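Local coordinates for uncharacterized conserved protein YndB, AHSA1/START domain (Micromonospora chersina, PDB 6V04) that is of unknown function but, as a START/Bet v1-like protein encoded in the dynemicin biosynthetic locus, probably takes part in making dynemicin, at residues A[160-165]-A[170-175]. Numbering follows the deposited sequence.
Sequences GSWHPL and VVDWLP
Trp162 and Trp173 meet at the heart of a short-range tertiary contact in which the loop after strand 151-157 packs against the brief, weakly bonded helical turn 170-173, a case of two indoles each joining aromatic packing to a directed N-H hydrogen bond. The rings form an offset edge-to-face (T-shaped) pair: the six-membered ring of Trp162 presents its edge to the five-membered ring of Trp173, the planes stand at 82°, and CH2 of Trp162 lies 3.7 Å from CD1 of Trp173. With CG anti to the backbone N (chi1 -176°), Trp162 stretches across to the turn, where its NE1 gives a nearly straight hydrogen bond of 3.1 Å to OD2 of Asp172. That oxygen uses its anti lone pair, and carboxylate and indole are nearly coplanar. The second indole answers in the reverse direction, Trp173 NE1 donating to the backbone O of Pro164 at 2.9 Å, from slightly outside the carbonyl plane. Pro164 CB packs 3.8 Å from CE2 of Trp173. A leucine in place of Trp173 would probably leave the carbonyl of Pro164 without its N-H donor and Trp162 without its aromatic partner. The contact lies in the connection between the first two strands of the C-terminal START/Bet v1-like (helix-grip) sheet: Pro164 and Trp173 both rest on Leu238 of strand 236-243, Leu165 reaches strand 223-230, and Trp162 touches Cys276 and Ala277 of helix 252-277.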
ATOM      1  N   GLY A 160       9.775  22.091  -3.342  1.00 40.70           N
ATOM      2  CA  GLY A 160      10.999  22.800  -3.047  1.00 39.80           C
ATOM      3  C   GLY A 160      12.084  22.571  -4.085  1.00 41.83           C
ATOM      4  O   GLY A 160      11.854  22.026  -5.167  1.00 41.72           O
ATOM      5  N   SER A 161      13.300  22.995  -3.728  1.00 37.30           N
ATOM      6  CA  SER A 161      14.432  22.937  -4.649  1.00 36.45           C
ATOM      7  C   SER A 161      14.986  21.524  -4.826  1.00 38.73           C
ATOM      8  O   SER A 161      15.493  21.200  -5.905  1.00 41.99           O
ATOM      9  CB  SER A 161      15.549  23.863  -4.163  1.00 57.69           C
ATOM     10  OG  SER A 161      16.038  23.447  -2.898  1.00 59.97           O
ATOM     11  N   TRP A 162      14.939  20.680  -3.798  1.00 36.99           N
ATOM     12  CA  TRP A 162      15.416  19.310  -3.937  1.00 38.75           C
ATOM     13  C   TRP A 162      14.351  18.486  -4.636  1.00 35.12           C
ATOM     14  O   TRP A 162      13.173  18.551  -4.273  1.00 34.93           O
ATOM     15  CB  TRP A 162      15.736  18.693  -2.570  1.00 35.51           C
ATOM     16  CG  TRP A 162      16.333  17.293  -2.618  1.00 32.54           C
ATOM     17  CD1 TRP A 162      17.659  16.969  -2.713  1.00 41.48           C
ATOM     18  CD2 TRP A 162      15.625  16.043  -2.549  1.00 31.75           C
ATOM     19  NE1 TRP A 162      17.820  15.601  -2.716  1.00 36.35           N
ATOM     20  CE2 TRP A 162      16.590  15.008  -2.610  1.00 30.31           C
ATOM     21  CE3 TRP A 162      14.275  15.696  -2.436  1.00 29.73           C
ATOM     22  CZ2 TRP A 162      16.241  13.657  -2.579  1.00 31.21           C
ATOM     23  CZ3 TRP A 162      13.936  14.348  -2.400  1.00 31.44           C
ATOM     24  CH2 TRP A 162      14.919  13.346  -2.472  1.00 28.79           C
ATOM     25  N   HIS A 163      14.767  17.701  -5.630  1.00 31.44           N
ATOM     26  CA  HIS A 163      13.884  16.776  -6.318  1.00 30.48           C
ATOM     27  C   HIS A 163      14.508  15.387  -6.300  1.00 29.41           C
ATOM     28  O   HIS A 163      15.726  15.265  -6.474  1.00 30.08           O
ATOM     29  CB  HIS A 163      13.646  17.251  -7.768  1.00 31.16           C
ATOM     30  CG  HIS A 163      12.504  16.568  -8.454  1.00 30.45           C
ATOM     31  ND1 HIS A 163      12.535  15.237  -8.808  1.00 29.40           N
ATOM     32  CD2 HIS A 163      11.314  17.044  -8.890  1.00 32.45           C
ATOM     33  CE1 HIS A 163      11.398  14.911  -9.396  1.00 29.37           C
ATOM     34  NE2 HIS A 163      10.642  15.994  -9.465  1.00 29.90           N
ATOM     35  N   PRO A 164      13.710  14.331  -6.099  1.00 28.28           N
ATOM     36  CA  PRO A 164      14.287  12.982  -5.929  1.00 27.30           C
ATOM     37  C   PRO A 164      14.805  12.343  -7.213  1.00 27.18           C
ATOM     38  O   PRO A 164      15.532  11.342  -7.125  1.00 26.57           O
ATOM     39  CB  PRO A 164      13.115  12.170  -5.355  1.00 26.32           C
ATOM     40  CG  PRO A 164      11.897  12.908  -5.859  1.00 27.38           C
ATOM     41  CD  PRO A 164      12.270  14.338  -5.770  1.00 29.34           C
ATOM     42  N   LEU A 165      14.431  12.843  -8.392  1.00 25.36           N
ATOM     43  CA  LEU A 165      14.752  12.164  -9.638  1.00 24.74           C
ATOM     44  C   LEU A 165      15.793  12.938 -10.434  1.00 26.87           C
ATOM     45  O   LEU A 165      15.543  13.405 -11.556  1.00 28.56           O
ATOM     46  CB  LEU A 165      13.484  11.914 -10.465  1.00 25.15           C
ATOM     47  CG  LEU A 165      12.471  11.007  -9.761  1.00 24.69           C
ATOM     48  CD1 LEU A 165      11.286  10.713 -10.678  1.00 31.21           C
ATOM     49  CD2 LEU A 165      13.136   9.700  -9.299  1.00 26.52           C
ATOM     50  N   VAL A 170      19.602  10.859  -6.545  1.00 27.80           N
ATOM     51  CA  VAL A 170      19.024   9.537  -6.309  1.00 27.48           C
ATOM     52  C   VAL A 170      19.744   8.803  -5.184  1.00 28.84           C
ATOM     53  O   VAL A 170      19.109   8.066  -4.421  1.00 28.21           O
ATOM     54  CB  VAL A 170      19.007   8.700  -7.605  1.00 26.14           C
ATOM     55  CG1 VAL A 170      17.903   9.193  -8.537  1.00 27.60           C
ATOM     56  CG2 VAL A 170      20.371   8.704  -8.289  1.00 32.48           C
ATOM     57  N   VAL A 171      21.060   8.998  -5.037  1.00 31.15           N
ATOM     58  CA  VAL A 171      21.769   8.289  -3.971  1.00 32.39           C
ATOM     59  C   VAL A 171      21.411   8.857  -2.601  1.00 36.84           C
ATOM     60  O   VAL A 171      21.650   8.204  -1.577  1.00 36.47           O
ATOM     61  CB  VAL A 171      23.289   8.327  -4.204  1.00 44.72           C
ATOM     62  CG1 VAL A 171      24.013   7.610  -3.073  1.00 54.04           C
ATOM     63  CG2 VAL A 171      23.640   7.686  -5.548  1.00 45.40           C
ATOM     64  N   ASP A 172      20.822  10.055  -2.560  1.00 31.29           N
ATOM     65  CA  ASP A 172      20.382  10.639  -1.298  1.00 32.52           C
ATOM     66  C   ASP A 172      19.300   9.806  -0.619  1.00 33.02           C
ATOM     67  O   ASP A 172      19.179   9.840   0.610  1.00 33.91           O
ATOM     68  CB  ASP A 172      19.831  12.055  -1.518  1.00 32.43           C
ATOM     69  CG  ASP A 172      20.897  13.069  -1.951  1.00 40.04           C
ATOM     70  OD1 ASP A 172      22.110  12.811  -1.800  1.00 40.14           O
ATOM     71  OD2 ASP A 172      20.509  14.164  -2.432  1.00 38.78           O
ATOM     72  N   TRP A 173      18.479   9.087  -1.386  1.00 26.35           N
ATOM     73  CA  TRP A 173      17.326   8.409  -0.801  1.00 27.33           C
ATOM     74  C   TRP A 173      17.136   6.959  -1.244  1.00 27.37           C
ATOM     75  O   TRP A 173      16.421   6.214  -0.552  1.00 28.67           O
ATOM     76  CB  TRP A 173      16.040   9.207  -1.092  1.00 28.01           C
ATOM     77  CG  TRP A 173      15.604   9.211  -2.525  1.00 25.12           C
ATOM     78  CD1 TRP A 173      16.123   9.964  -3.549  1.00 28.63           C
ATOM     79  CD2 TRP A 173      14.565   8.420  -3.097  1.00 22.79           C
ATOM     80  NE1 TRP A 173      15.470   9.680  -4.720  1.00 25.63           N
ATOM     81  CE2 TRP A 173      14.511   8.732  -4.473  1.00 24.05           C
ATOM     82  CE3 TRP A 173      13.669   7.469  -2.581  1.00 25.33           C
ATOM     83  CZ2 TRP A 173      13.597   8.133  -5.334  1.00 24.51           C
ATOM     84  CZ3 TRP A 173      12.766   6.885  -3.434  1.00 23.95           C
ATOM     85  CH2 TRP A 173      12.734   7.219  -4.799  1.00 26.94           C
ATOM     86  N   LEU A 174      17.752   6.520  -2.356  1.00 25.22           N
ATOM     87  CA  LEU A 174      17.605   5.134  -2.782  1.00 25.43           C
ATOM     88  C   LEU A 174      18.748   4.287  -2.239  1.00 26.04           C
ATOM     89  O   LEU A 174      19.877   4.766  -2.124  1.00 26.79           O
ATOM     90  CB  LEU A 174      17.600   5.032  -4.305  1.00 25.10           C
ATOM     91  CG  LEU A 174      16.304   5.498  -4.970  1.00 24.43           C
ATOM     92  CD1 LEU A 174      16.505   5.717  -6.456  1.00 29.73           C
ATOM     93  CD2 LEU A 174      15.203   4.484  -4.739  1.00 25.84           C
ATOM     94  N   PRO A 175      18.482   3.020  -1.928  1.00 24.60           N
ATOM     95  CA  PRO A 175      19.530   2.117  -1.400  1.00 25.23           C
ATOM     96  C   PRO A 175      20.363   1.505  -2.515  1.00 29.27           C
ATOM     97  O   PRO A 175      20.356   0.296  -2.751  1.00 29.35           O
ATOM     98  CB  PRO A 175      18.701   1.071  -0.650  1.00 28.88           C
ATOM     99  CG  PRO A 175      17.484   0.944  -1.492  1.00 26.57           C
ATOM    100  CD  PRO A 175      17.173   2.344  -1.975  1.00 22.53           C
TER